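Local coordinates for prolyl oligopeptidase (PDB 1YR2), which probably hydrolyses oligopeptides on the carboxyl side of proline, and less readily of alanine, as a serine peptidase of the S9A family, at residues Asp646-Thr654 and Ser666-Gln674; Gly600-Asp608 and Trp629-His639. All blocks are in the same frame, centred on the assembly; numbering follows the deposited sequence.

Contact 1: residues Asp646-Thr654 and Ser666-Gln674. Unlike the reference sequence in segment 666-674: F667 (reference Leu).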
ATOM      1  N   ASP A 646      28.867 -18.237  15.093  1.00 15.86           N
ATOM      2  CA  ASP A 646      28.557 -16.866  15.501  1.00 15.28           C
ATOM      3  C   ASP A 646      27.373 -16.274  14.689  1.00 14.13           C
ATOM      4  O   ASP A 646      27.413 -16.178  13.454  1.00 13.69           O
ATOM      5  CB  ASP A 646      29.769 -15.936  15.376  1.00 15.91           C
ATOM      6  CG  ASP A 646      30.879 -16.238  16.417  1.00 19.05           C
ATOM      7  OD1 ASP A 646      30.638 -16.808  17.506  1.00 20.64           O
ATOM      8  OD2 ASP A 646      32.043 -15.903  16.208  1.00 24.77           O
ATOM      9  N   TYR A 647      26.342 -15.859  15.412  1.00 12.88           N
ATOM     10  CA  TYR A 647      25.147 -15.293  14.824  1.00 12.22           C
ATOM     11  C   TYR A 647      25.283 -13.774  14.792  1.00 12.56           C
ATOM     12  O   TYR A 647      26.000 -13.180  15.588  1.00 12.67           O
ATOM     13  CB  TYR A 647      23.895 -15.690  15.648  1.00 12.35           C
ATOM     14  CG  TYR A 647      23.219 -16.974  15.148  1.00 12.55           C
ATOM     15  CD1 TYR A 647      23.964 -18.134  14.862  1.00 12.80           C
ATOM     16  CD2 TYR A 647      21.867 -17.017  14.924  1.00 12.54           C
ATOM     17  CE1 TYR A 647      23.355 -19.279  14.413  1.00 12.66           C
ATOM     18  CE2 TYR A 647      21.237 -18.190  14.446  1.00 11.46           C
ATOM     19  CZ  TYR A 647      21.978 -19.303  14.238  1.00 11.95           C
ATOM     20  OH  TYR A 647      21.354 -20.407  13.730  1.00 12.41           O
ATOM     21  N   PRO A 648      24.522 -13.141  13.920  1.00 12.60           N
ATOM     22  CA  PRO A 648      24.416 -11.692  13.951  1.00 12.52           C
ATOM     23  C   PRO A 648      23.809 -11.207  15.271  1.00 12.40           C
ATOM     24  O   PRO A 648      23.233 -11.974  16.068  1.00 13.83           O
ATOM     25  CB  PRO A 648      23.456 -11.376  12.804  1.00 12.49           C
ATOM     26  CG  PRO A 648      23.041 -12.637  12.215  1.00 14.38           C
ATOM     27  CD  PRO A 648      23.631 -13.762  12.919  1.00 11.05           C
ATOM     28  N   ALA A 649      23.931  -9.921  15.491  1.00 11.28           N
ATOM     29  CA  ALA A 649      23.109  -9.269  16.537  1.00 11.56           C
ATOM     30  C   ALA A 649      21.664  -9.358  16.060  1.00 11.06           C
ATOM     31  O   ALA A 649      21.392  -9.129  14.886  1.00 12.68           O
ATOM     32  CB  ALA A 649      23.520  -7.834  16.719  1.00 11.32           C
ATOM     33  N   ILE A 650      20.731  -9.658  16.963  1.00 10.94           N
ATOM     34  CA  ILE A 650      19.355  -9.877  16.608  1.00 10.62           C
ATOM     35  C   ILE A 650      18.460  -9.195  17.606  1.00 12.28           C
ATOM     36  O   ILE A 650      18.669  -9.343  18.819  1.00 13.28           O
ATOM     37  CB  ILE A 650      19.006 -11.394  16.590  1.00 10.85           C
ATOM     38  CG1 ILE A 650      19.846 -12.156  15.570  1.00 11.83           C
ATOM     39  CG2 ILE A 650      17.519 -11.605  16.305  1.00 11.50           C
ATOM     40  CD1 ILE A 650      19.715 -13.673  15.647  1.00 12.98           C
ATOM     41  N   LEU A 651      17.512  -8.401  17.107  1.00 11.85           N
ATOM     42  CA  LEU A 651      16.520  -7.745  17.954  1.00 11.45           C
ATOM     43  C   LEU A 651      15.174  -8.195  17.420  1.00 11.54           C
ATOM     44  O   LEU A 651      14.663  -7.682  16.393  1.00 11.98           O
ATOM     45  CB  LEU A 651      16.664  -6.222  17.897  1.00 11.60           C
ATOM     46  CG  LEU A 651      15.744  -5.364  18.762  1.00 13.67           C
ATOM     47  CD1 LEU A 651      15.942  -5.724  20.209  1.00 13.31           C
ATOM     48  CD2 LEU A 651      16.002  -3.892  18.476  1.00 14.08           C
ATOM     49  N   VAL A 652      14.615  -9.173  18.114  1.00 10.78           N
ATOM     50  CA  VAL A 652      13.269  -9.654  17.876  1.00 12.38           C
ATOM     51  C   VAL A 652      12.251  -8.623  18.419  1.00 12.51           C
ATOM     52  O   VAL A 652      12.422  -8.083  19.519  1.00 13.80           O
ATOM     53  CB  VAL A 652      13.079 -11.004  18.556  1.00 10.88           C
ATOM     54  CG1 VAL A 652      11.687 -11.567  18.305  1.00 13.02           C
ATOM     55  CG2 VAL A 652      14.245 -11.961  18.183  1.00 12.55           C
ATOM     56  N   THR A 653      11.214  -8.299  17.666  1.00 14.08           N
ATOM     57  CA  THR A 653      10.195  -7.351  18.199  1.00 14.19           C
ATOM     58  C   THR A 653       8.812  -7.912  18.096  1.00 14.83           C
ATOM     59  O   THR A 653       8.460  -8.577  17.100  1.00 13.47           O
ATOM     60  CB  THR A 653      10.225  -5.985  17.476  1.00 15.23           C
ATOM     61  OG1 THR A 653       9.925  -6.206  16.100  1.00 13.72           O
ATOM     62  CG2 THR A 653      11.609  -5.344  17.480  1.00 14.82           C
ATOM     63  N   THR A 654       8.011  -7.662  19.125  1.00 14.63           N
ATOM     64  CA  THR A 654       6.597  -8.065  19.119  1.00 15.36           C
ATOM     65  C   THR A 654       5.928  -7.374  20.296  1.00 15.86           C
ATOM     66  O   THR A 654       6.622  -6.942  21.203  1.00 14.86           O
ATOM     67  CB  THR A 654       6.425  -9.617  19.261  1.00 15.63           C
ATOM     68  OG1 THR A 654       5.049  -9.967  19.423  1.00 15.50           O
ATOM     69  CG2 THR A 654       7.063 -10.139  20.568  1.00 15.17           C
ATOM     70  N   SER A 666       7.814 -15.588  18.781  1.00 12.14           N
ATOM     71  CA  SER A 666       8.968 -14.742  19.089  1.00 12.69           C
ATOM     72  C   SER A 666       9.595 -15.073  20.452  1.00 13.41           C
ATOM     73  O   SER A 666      10.787 -15.039  20.626  1.00 12.35           O
ATOM     74  CB  SER A 666       8.578 -13.278  19.033  1.00 13.40           C
ATOM     75  OG  SER A 666       8.412 -12.818  17.716  1.00 13.50           O
ATOM     76  N   PHE A 667       8.760 -15.370  21.436  1.00 13.58           N
ATOM     77  CA  PHE A 667       9.239 -15.670  22.749  1.00 12.22           C
ATOM     78  C   PHE A 667      10.079 -16.939  22.689  1.00 12.56           C
ATOM     79  O   PHE A 667      11.179 -16.965  23.250  1.00 13.11           O
ATOM     80  CB  PHE A 667       8.078 -15.886  23.726  1.00 11.84           C
ATOM     81  CG  PHE A 667       7.223 -14.658  24.026  1.00 10.20           C
ATOM     82  CD1 PHE A 667       7.531 -13.375  23.567  1.00 11.10           C
ATOM     83  CD2 PHE A 667       6.057 -14.839  24.798  1.00 12.15           C
ATOM     84  CE1 PHE A 667       6.718 -12.331  23.831  1.00 12.47           C
ATOM     85  CE2 PHE A 667       5.228 -13.776  25.094  1.00 15.51           C
ATOM     86  CZ  PHE A 667       5.561 -12.518  24.650  1.00 14.55           C
ATOM     87  N   LYS A 668       9.591 -18.016  22.066  1.00 12.72           N
ATOM     88  CA  LYS A 668      10.330 -19.311  22.062  1.00 13.03           C
ATOM     89  C   LYS A 668      11.603 -19.198  21.245  1.00 13.10           C
ATOM     90  O   LYS A 668      12.634 -19.764  21.606  1.00 12.54           O
ATOM     91  CB  LYS A 668       9.467 -20.441  21.469  1.00 13.40           C
ATOM     92  CG  LYS A 668       8.284 -20.814  22.389  1.00 16.79           C
ATOM     93  CD  LYS A 668       7.766 -22.220  22.094  1.00 17.76           C
ATOM     94  CE  LYS A 668       7.539 -22.445  20.627  1.00 15.56           C
ATOM     95  NZ  LYS A 668       6.826 -23.717  20.387  1.00 14.42           N
ATOM     96  N   TYR A 669      11.531 -18.448  20.141  1.00 11.86           N
ATOM     97  CA  TYR A 669      12.685 -18.213  19.273  1.00 11.41           C
ATOM     98  C   TYR A 669      13.786 -17.480  20.021  1.00 11.74           C
ATOM     99  O   TYR A 669      14.932 -17.869  19.940  1.00 11.25           O
ATOM    100  CB  TYR A 669      12.253 -17.410  18.031  1.00 10.85           C
ATOM    101  CG  TYR A 669      13.356 -16.982  17.159  1.00  9.89           C
ATOM    102  CD1 TYR A 669      14.004 -17.895  16.328  1.00 11.88           C
ATOM    103  CD2 TYR A 669      13.684 -15.644  17.036  1.00 12.05           C
ATOM    104  CE1 TYR A 669      15.050 -17.491  15.471  1.00 10.66           C
ATOM    105  CE2 TYR A 669      14.714 -15.232  16.183  1.00 11.75           C
ATOM    106  CZ  TYR A 669      15.369 -16.156  15.382  1.00 12.31           C
ATOM    107  OH  TYR A 669      16.373 -15.713  14.547  1.00 10.99           O
ATOM    108  N   THR A 670      13.417 -16.472  20.798  1.00 11.77           N
ATOM    109  CA  THR A 670      14.380 -15.740  21.636  1.00 12.55           C
ATOM    110  C   THR A 670      15.021 -16.627  22.718  1.00 11.33           C
ATOM    111  O   THR A 670      16.227 -16.567  22.994  1.00 12.24           O
ATOM    112  CB  THR A 670      13.643 -14.546  22.310  1.00 12.65           C
ATOM    113  OG1 THR A 670      13.176 -13.645  21.290  1.00 13.34           O
ATOM    114  CG2 THR A 670      14.625 -13.739  23.171  1.00 13.61           C
ATOM    115  N   ALA A 671      14.207 -17.435  23.381  1.00 11.93           N
ATOM    116  CA  ALA A 671      14.723 -18.379  24.373  1.00 11.64           C
ATOM    117  C   ALA A 671      15.744 -19.309  23.747  1.00 12.14           C
ATOM    118  O   ALA A 671      16.782 -19.551  24.345  1.00 13.20           O
ATOM    119  CB  ALA A 671      13.590 -19.163  25.062  1.00 11.87           C
ATOM    120  N   ALA A 672      15.467 -19.799  22.531  1.00 12.79           N
ATOM    121  CA  ALA A 672      16.360 -20.670  21.821  1.00 12.76           C
ATOM    122  C   ALA A 672      17.680 -19.992  21.489  1.00 14.02           C
ATOM    123  O   ALA A 672      18.760 -20.577  21.761  1.00 13.52           O
ATOM    124  CB  ALA A 672      15.701 -21.255  20.509  1.00 13.32           C
ATOM    125  N   LEU A 673      17.618 -18.768  20.937  1.00 12.34           N
ATOM    126  CA  LEU A 673      18.835 -18.017  20.624  1.00 12.67           C
ATOM    127  C   LEU A 673      19.677 -17.721  21.877  1.00 12.62           C
ATOM    128  O   LEU A 673      20.889 -17.819  21.813  1.00 12.14           O
ATOM    129  CB  LEU A 673      18.489 -16.635  20.020  1.00 13.82           C
ATOM    130  CG  LEU A 673      17.816 -16.579  18.667  1.00 13.37           C
ATOM    131  CD1 LEU A 673      17.509 -15.177  18.313  1.00 14.77           C
ATOM    132  CD2 LEU A 673      18.698 -17.188  17.571  1.00 12.51           C
ATOM    133  N   GLN A 674      19.044 -17.311  22.985  1.00 11.84           N
ATOM    134  CA  GLN A 674      19.775 -16.923  24.202  1.00 12.25           C
ATOM    135  C   GLN A 674      20.392 -18.159  24.884  1.00 13.52           C
ATOM    136  O   GLN A 674      21.441 -18.077  25.481  1.00 12.79           O
ATOM    137  CB  GLN A 674      18.900 -16.185  25.205  1.00 12.59           C
ATOM    138  CG  GLN A 674      18.593 -14.748  24.811  1.00 11.50           C
ATOM    139  CD  GLN A 674      17.671 -14.024  25.740  1.00 13.46           C
ATOM    140  OE1 GLN A 674      17.178 -14.588  26.758  1.00 14.16           O
ATOM    141  NE2 GLN A 674      17.380 -12.744  25.381  1.00  9.88           N
TER
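V652 of strand 649-654 packs on S666, Y669 and T670 of helix 664-675. Strand and helix are the first two elements of a beta-alpha-beta crossover of the alpha/beta-hydrolase fold, completed by strand 683-687. The strand and helix run nearly antiparallel, at 160°, with their axes 9.2 Å apart. V652 CB lies 3.8 Å from T670 OG1. The CG1 branch, anti to the backbone N (chi1 -179°), reaches S666, with CG1 3.6 Å from S666 OG. The CG2 branch comes to the edge of the Y669 ring, near its plane, with CG2 3.9 Å from Y669 CE2. It also meets T670 OG1. No hydrogen bond crosses between the segments, so the join is made by side-chain packing. Nearer the start of the strand, I650 CD1 meets L673 CD1 at 3.8 Å, and the two side chains cross at about a right angle. L673 CG lies over one face of the Y669 ring, toward its rim. At the strand's C-terminal end, T654 CG2 touches S666 CB and F667 CE1. The T670 hydroxyl is turned back to its own helix: T670 OG1 donates to S666 O at 2.8 Å, from the face of that carbonyl opposite T670 N.

Contact 2: residues Gly600-Asp608 and Trp629-His639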
ATOM      1  N   GLY A 600       7.413 -12.498  13.932  1.00 14.23           N
ATOM      2  CA  GLY A 600       7.763 -13.505  12.927  1.00 14.02           C
ATOM      3  C   GLY A 600       7.066 -14.826  13.249  1.00 13.73           C
ATOM      4  O   GLY A 600       6.800 -15.133  14.431  1.00 14.21           O
ATOM      5  N   VAL A 601       6.715 -15.573  12.219  1.00 13.70           N
ATOM      6  CA  VAL A 601       6.214 -16.942  12.373  1.00 15.26           C
ATOM      7  C   VAL A 601       7.404 -17.914  12.559  1.00 14.70           C
ATOM      8  O   VAL A 601       7.887 -18.499  11.606  1.00 17.29           O
ATOM      9  CB  VAL A 601       5.335 -17.366  11.137  1.00 15.50           C
ATOM     10  CG1 VAL A 601       4.610 -18.620  11.430  1.00 16.21           C
ATOM     11  CG2 VAL A 601       4.329 -16.251  10.762  1.00 17.84           C
ATOM     12  N   MET A 602       7.862 -18.086  13.787  1.00 14.34           N
ATOM     13  CA  MET A 602       9.138 -18.753  14.065  1.00 13.47           C
ATOM     14  C   MET A 602       9.022 -20.262  14.294  1.00 13.94           C
ATOM     15  O   MET A 602       9.960 -20.978  13.994  1.00 13.17           O
ATOM     16  CB  MET A 602       9.859 -18.070  15.235  1.00 13.80           C
ATOM     17  CG  MET A 602      10.073 -16.565  15.026  1.00 14.47           C
ATOM     18  SD  MET A 602      10.785 -16.161  13.347  1.00 18.48           S
ATOM     19  CE  MET A 602      11.888 -14.806  13.843  1.00 19.10           C
ATOM     20  N   ASP A 603       7.872 -20.723  14.790  1.00 13.81           N
ATOM     21  CA  ASP A 603       7.630 -22.144  14.922  1.00 13.52           C
ATOM     22  C   ASP A 603       6.686 -22.600  13.794  1.00 12.71           C
ATOM     23  O   ASP A 603       5.468 -22.489  13.873  1.00 13.00           O
ATOM     24  CB  ASP A 603       7.075 -22.480  16.299  1.00 14.57           C
ATOM     25  CG  ASP A 603       6.969 -24.006  16.530  1.00 15.17           C
ATOM     26  OD1 ASP A 603       6.891 -24.784  15.514  1.00 14.62           O
ATOM     27  OD2 ASP A 603       6.916 -24.505  17.674  1.00 14.80           O
ATOM     28  N   MET A 604       7.294 -23.053  12.723  1.00 11.97           N
ATOM     29  CA  MET A 604       6.595 -23.430  11.499  1.00 12.55           C
ATOM     30  C   MET A 604       6.022 -24.827  11.576  1.00 12.54           C
ATOM     31  O   MET A 604       5.363 -25.279  10.634  1.00 14.50           O
ATOM     32  CB  MET A 604       7.577 -23.339  10.333  1.00 12.09           C
ATOM     33  CG  MET A 604       7.998 -21.923   9.998  1.00 12.19           C
ATOM     34  SD  MET A 604       6.622 -20.838   9.553  1.00 15.79           S
ATOM     35  CE  MET A 604       5.924 -21.656   8.158  1.00 15.04           C
ATOM     36  N   LEU A 605       6.264 -25.524  12.682  1.00 13.14           N
ATOM     37  CA  LEU A 605       5.642 -26.811  12.913  1.00 13.09           C
ATOM     38  C   LEU A 605       4.317 -26.676  13.650  1.00 13.39           C
ATOM     39  O   LEU A 605       3.508 -27.605  13.596  1.00 12.69           O
ATOM     40  CB  LEU A 605       6.574 -27.761  13.685  1.00 12.89           C
ATOM     41  CG  LEU A 605       7.943 -27.988  13.074  1.00 13.96           C
ATOM     42  CD1 LEU A 605       8.688 -29.070  13.919  1.00 12.99           C
ATOM     43  CD2 LEU A 605       7.811 -28.384  11.655  1.00 14.79           C
ATOM     44  N   ARG A 606       4.122 -25.535  14.337  1.00 13.96           N
ATOM     45  CA  ARG A 606       2.951 -25.323  15.170  1.00 14.40           C
ATOM     46  C   ARG A 606       2.135 -24.064  14.808  1.00 14.07           C
ATOM     47  O   ARG A 606       1.237 -23.671  15.556  1.00 15.92           O
ATOM     48  CB  ARG A 606       3.389 -25.265  16.642  1.00 14.99           C
ATOM     49  CG  ARG A 606       3.846 -26.598  17.188  1.00 15.94           C
ATOM     50  CD  ARG A 606       4.362 -26.525  18.608  1.00 14.86           C
ATOM     51  NE  ARG A 606       3.331 -26.085  19.556  1.00 13.78           N
ATOM     52  CZ  ARG A 606       2.321 -26.830  19.966  1.00 16.64           C
ATOM     53  NH1 ARG A 606       2.140 -28.062  19.530  1.00 19.21           N
ATOM     54  NH2 ARG A 606       1.466 -26.341  20.830  1.00 18.05           N
ATOM     55  N   PHE A 607       2.416 -23.442  13.678  1.00 13.69           N
ATOM     56  CA  PHE A 607       1.790 -22.144  13.328  1.00 14.25           C
ATOM     57  C   PHE A 607       0.269 -22.252  13.194  1.00 15.46           C
ATOM     58  O   PHE A 607      -0.472 -21.329  13.562  1.00 14.86           O
ATOM     59  CB  PHE A 607       2.374 -21.573  12.035  1.00 14.45           C
ATOM     60  CG  PHE A 607       1.961 -22.323  10.813  1.00 13.14           C
ATOM     61  CD1 PHE A 607       0.772 -22.024  10.191  1.00 12.17           C
ATOM     62  CD2 PHE A 607       2.754 -23.315  10.270  1.00 12.88           C
ATOM     63  CE1 PHE A 607       0.366 -22.704   9.083  1.00 12.46           C
ATOM     64  CE2 PHE A 607       2.344 -23.994   9.173  1.00 14.36           C
ATOM     65  CZ  PHE A 607       1.118 -23.703   8.594  1.00 11.06           C
ATOM     66  N   ASP A 608      -0.186 -23.408  12.763  1.00 15.07           N
ATOM     67  CA  ASP A 608      -1.611 -23.641  12.586  1.00 17.78           C
ATOM     68  C   ASP A 608      -2.387 -24.022  13.859  1.00 20.36           C
ATOM     69  O   ASP A 608      -3.590 -24.267  13.785  1.00 21.45           O
ATOM     70  CB  ASP A 608      -1.840 -24.651  11.486  1.00 17.34           C
ATOM     71  CG  ASP A 608      -1.460 -26.062  11.884  1.00 18.43           C
ATOM     72  OD1 ASP A 608      -0.544 -26.275  12.732  1.00 20.58           O
ATOM     73  OD2 ASP A 608      -2.007 -27.022  11.327  1.00 22.26           O
ATOM     74  N   TRP A 629       5.365 -31.482   6.345  1.00 12.29           N
ATOM     75  CA  TRP A 629       6.088 -31.381   7.600  1.00 12.49           C
ATOM     76  C   TRP A 629       7.614 -31.388   7.361  1.00 13.48           C
ATOM     77  O   TRP A 629       8.336 -30.584   7.974  1.00 13.61           O
ATOM     78  CB  TRP A 629       5.648 -32.482   8.585  1.00 13.09           C
ATOM     79  CG  TRP A 629       6.285 -32.346   9.951  1.00 12.87           C
ATOM     80  CD1 TRP A 629       5.733 -31.779  11.048  1.00 15.50           C
ATOM     81  CD2 TRP A 629       7.574 -32.810  10.348  1.00 13.72           C
ATOM     82  NE1 TRP A 629       6.606 -31.838  12.104  1.00 14.96           N
ATOM     83  CE2 TRP A 629       7.748 -32.470  11.702  1.00 13.39           C
ATOM     84  CE3 TRP A 629       8.607 -33.477   9.693  1.00 13.09           C
ATOM     85  CZ2 TRP A 629       8.909 -32.775  12.412  1.00 13.27           C
ATOM     86  CZ3 TRP A 629       9.790 -33.763  10.400  1.00 15.45           C
ATOM     87  CH2 TRP A 629       9.923 -33.396  11.752  1.00 16.12           C
ATOM     88  N   ARG A 630       8.106 -32.245   6.478  1.00 12.79           N
ATOM     89  CA  ARG A 630       9.543 -32.338   6.245  1.00 14.27           C
ATOM     90  C   ARG A 630      10.064 -31.069   5.593  1.00 14.31           C
ATOM     91  O   ARG A 630      11.166 -30.606   5.918  1.00 15.24           O
ATOM     92  CB  ARG A 630       9.913 -33.539   5.379  1.00 13.93           C
ATOM     93  CG  ARG A 630       9.758 -34.865   6.091  1.00 15.88           C
ATOM     94  CD  ARG A 630      10.381 -36.018   5.290  1.00 17.87           C
ATOM     95  NE  ARG A 630       9.878 -37.291   5.773  1.00 20.57           N
ATOM     96  CZ  ARG A 630      10.206 -37.868   6.932  1.00 23.70           C
ATOM     97  NH1 ARG A 630      11.078 -37.335   7.771  1.00 25.18           N
ATOM     98  NH2 ARG A 630       9.651 -39.027   7.236  1.00 26.27           N
ATOM     99  N   VAL A 631       9.272 -30.506   4.687  1.00 13.35           N
ATOM    100  CA  VAL A 631       9.634 -29.231   4.055  1.00 13.42           C
ATOM    101  C   VAL A 631       9.720 -28.143   5.151  1.00 12.43           C
ATOM    102  O   VAL A 631      10.698 -27.368   5.187  1.00 13.00           O
ATOM    103  CB  VAL A 631       8.595 -28.860   2.991  1.00 13.73           C
ATOM    104  CG1 VAL A 631       8.619 -27.348   2.622  1.00 16.12           C
ATOM    105  CG2 VAL A 631       8.778 -29.699   1.797  1.00 15.86           C
ATOM    106  N   LEU A 632       8.733 -28.102   6.051  1.00 12.63           N
ATOM    107  CA  LEU A 632       8.674 -27.062   7.099  1.00 12.43           C
ATOM    108  C   LEU A 632       9.830 -27.215   8.105  1.00 12.80           C
ATOM    109  O   LEU A 632      10.411 -26.217   8.552  1.00 11.95           O
ATOM    110  CB  LEU A 632       7.330 -27.069   7.875  1.00 11.43           C
ATOM    111  CG  LEU A 632       6.095 -26.606   7.094  1.00 12.43           C
ATOM    112  CD1 LEU A 632       4.838 -27.136   7.720  1.00 12.13           C
ATOM    113  CD2 LEU A 632       6.082 -25.121   7.029  1.00 12.09           C
ATOM    114  N   ARG A 633      10.138 -28.464   8.447  1.00 13.01           N
ATOM    115  CA  ARG A 633      11.183 -28.763   9.441  1.00 13.13           C
ATOM    116  C   ARG A 633      12.548 -28.277   8.948  1.00 13.05           C
ATOM    117  O   ARG A 633      13.380 -27.900   9.724  1.00 12.33           O
ATOM    118  CB  ARG A 633      11.206 -30.277   9.760  1.00 14.12           C
ATOM    119  CG  ARG A 633      12.313 -30.737  10.650  1.00 14.48           C
ATOM    120  CD  ARG A 633      12.262 -30.089  11.964  1.00 13.12           C
ATOM    121  NE  ARG A 633      13.338 -30.503  12.869  1.00 14.85           N
ATOM    122  CZ  ARG A 633      14.507 -29.872  12.972  1.00 16.79           C
ATOM    123  NH1 ARG A 633      14.811 -28.861  12.173  1.00 15.65           N
ATOM    124  NH2 ARG A 633      15.414 -30.280  13.871  1.00 19.18           N
ATOM    125  N   ARG A 634      12.765 -28.253   7.652  1.00 13.29           N
ATOM    126  CA  ARG A 634      14.047 -27.813   7.100  1.00 14.01           C
ATOM    127  C   ARG A 634      14.326 -26.332   7.305  1.00 13.83           C
ATOM    128  O   ARG A 634      15.469 -25.942   7.295  1.00 13.15           O
ATOM    129  CB  ARG A 634      14.130 -28.120   5.594  1.00 14.46           C
ATOM    130  CG  ARG A 634      14.318 -29.582   5.305  1.00 18.62           C
ATOM    131  CD  ARG A 634      13.978 -30.002   3.867  1.00 22.60           C
ATOM    132  NE  ARG A 634      13.957 -31.471   3.753  1.00 25.68           N
ATOM    133  CZ  ARG A 634      13.114 -32.200   3.009  1.00 25.81           C
ATOM    134  NH1 ARG A 634      12.166 -31.645   2.240  1.00 25.12           N
ATOM    135  NH2 ARG A 634      13.197 -33.521   3.066  1.00 25.74           N
ATOM    136  N   TYR A 635      13.292 -25.527   7.522  1.00 13.16           N
ATOM    137  CA  TYR A 635      13.493 -24.074   7.702  1.00 14.42           C
ATOM    138  C   TYR A 635      12.853 -23.390   8.898  1.00 14.95           C
ATOM    139  O   TYR A 635      13.130 -22.199   9.149  1.00 14.77           O
ATOM    140  CB  TYR A 635      13.160 -23.330   6.418  1.00 14.25           C
ATOM    141  CG  TYR A 635      11.692 -23.245   6.046  1.00 14.71           C
ATOM    142  CD1 TYR A 635      10.846 -22.349   6.674  1.00 12.15           C
ATOM    143  CD2 TYR A 635      11.157 -24.027   5.031  1.00 12.00           C
ATOM    144  CE1 TYR A 635       9.520 -22.215   6.311  1.00 13.33           C
ATOM    145  CE2 TYR A 635       9.792 -23.925   4.667  1.00 11.84           C
ATOM    146  CZ  TYR A 635       8.983 -23.011   5.316  1.00 10.10           C
ATOM    147  OH  TYR A 635       7.638 -22.835   4.993  1.00 12.95           O
ATOM    148  N   SER A 636      12.021 -24.097   9.666  1.00 14.86           N
ATOM    149  CA  SER A 636      11.386 -23.521  10.859  1.00 14.67           C
ATOM    150  C   SER A 636      12.440 -22.842  11.725  1.00 14.15           C
ATOM    151  O   SER A 636      13.290 -23.538  12.256  1.00 14.04           O
ATOM    152  CB  SER A 636      10.737 -24.637  11.656  1.00 15.42           C
ATOM    153  OG  SER A 636      10.171 -24.166  12.864  1.00 14.74           O
ATOM    154  N   PRO A 637      12.458 -21.505  11.818  1.00 13.69           N
ATOM    155  CA  PRO A 637      13.558 -20.820  12.535  1.00 13.05           C
ATOM    156  C   PRO A 637      13.813 -21.351  13.974  1.00 12.93           C
ATOM    157  O   PRO A 637      14.966 -21.519  14.333  1.00 13.06           O
ATOM    158  CB  PRO A 637      13.150 -19.357  12.518  1.00 13.39           C
ATOM    159  CG  PRO A 637      12.290 -19.261  11.319  1.00 14.14           C
ATOM    160  CD  PRO A 637      11.520 -20.573  11.191  1.00 12.95           C
ATOM    161  N   TYR A 638      12.773 -21.673  14.718  1.00 12.47           N
ATOM    162  CA  TYR A 638      12.918 -22.117  16.112  1.00 13.11           C
ATOM    163  C   TYR A 638      13.647 -23.447  16.204  1.00 12.99           C
ATOM    164  O   TYR A 638      14.368 -23.675  17.170  1.00 13.95           O
ATOM    165  CB  TYR A 638      11.516 -22.197  16.743  1.00 13.35           C
ATOM    166  CG  TYR A 638      11.391 -22.829  18.116  1.00 12.54           C
ATOM    167  CD1 TYR A 638      11.995 -22.270  19.236  1.00 11.71           C
ATOM    168  CD2 TYR A 638      10.632 -23.980  18.295  1.00 13.90           C
ATOM    169  CE1 TYR A 638      11.854 -22.861  20.526  1.00 12.23           C
ATOM    170  CE2 TYR A 638      10.469 -24.580  19.574  1.00 14.62           C
ATOM    171  CZ  TYR A 638      11.075 -24.006  20.677  1.00 13.52           C
ATOM    172  OH  TYR A 638      10.887 -24.588  21.915  1.00 14.85           O
ATOM    173  N   HIS A 639      13.493 -24.296  15.197  1.00 13.51           N
ATOM    174  CA  HIS A 639      14.039 -25.659  15.218  1.00 13.45           C
ATOM    175  C   HIS A 639      15.390 -25.745  14.534  1.00 13.81           C
ATOM    176  O   HIS A 639      15.974 -26.818  14.491  1.00 13.95           O
ATOM    177  CB  HIS A 639      13.069 -26.661  14.543  1.00 13.17           C
ATOM    178  CG  HIS A 639      11.754 -26.748  15.226  1.00 12.96           C
ATOM    179  ND1 HIS A 639      10.682 -25.984  14.835  1.00 11.36           N
ATOM    180  CD2 HIS A 639      11.349 -27.462  16.302  1.00 15.98           C
ATOM    181  CE1 HIS A 639       9.661 -26.231  15.645  1.00 12.46           C
ATOM    182  NE2 HIS A 639      10.047 -27.114  16.550  1.00 14.61           N
TER
HETATM  183  O   HOH W   1       7.513 -27.117  18.265  1.00 23.70           O
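L605 is wedged between two rings. Its CD1 lies over the H639 ring, 3.6 Å from the centroid and 16° off the normal, and also reaches W629 CZ2. Its CD2 lies over one face of W629, 4.0 Å from the centroid of the five-membered ring. Y638 CD2 covers the opposite face of H639. Three oxygens lie in the plane of the imidazole at its edge: S636 OG at ND1 (hydrogen-bonded, 2.7 Å), a water at NE2, and D603 OD1 against CE1, 3.1 Å from it. The D603 carboxylate is turned 76° from the ring. The water also bonds D603 OD2, which forms a salt bridge with K668. The bonds at ND1 and NE2 probably fix the rotation of the ring. D603 OD1 also accepts from L605 N, which makes an Asx turn. The turn, in the loop after strand 594-598 of the alpha/beta-hydrolase domain, packs on helix 626-633 and the 3-10 turn 637-639. Two backbone donors tie the segments: Y638 N to M602 O at 3.0 Å, and M604 N to S636 OG at 3.1 Å. The M604 chain is bent at chi2 and chi3 (both -59°), which brings CE to L632 CD2 at 3.6 Å. The two side chains cross at about a right angle. M604 O is buried against L632 and has no hydrogen-bond partner. L632 CD1 meets the F607 ring at its edge.

In the fold
Contacts 1 and 2 follow each other along the chain, and their centres are 15 Å apart. K668 of helix 664-675 makes a salt bridge to D603 of contact 2, with K668 NZ 2.8 Å from D603 OD2. K668 NZ also pairs with D59 and E65, and Y638 OH is hydrogen-bonded to D59. Both contacts are therefore tied to the N-terminal part of the chain. Y669 CE2 packs on M602 CE at 3.7 Å, linking the ring that V652 touches to the 600-608 loop. D603 N is hydrogen-bonded to H665 ND1, in the first turn of helix 664-675, one residue before segment 666-674. The V601 side chain lies near, without touching, the probable nucleophile elbow (G573, S575, G577).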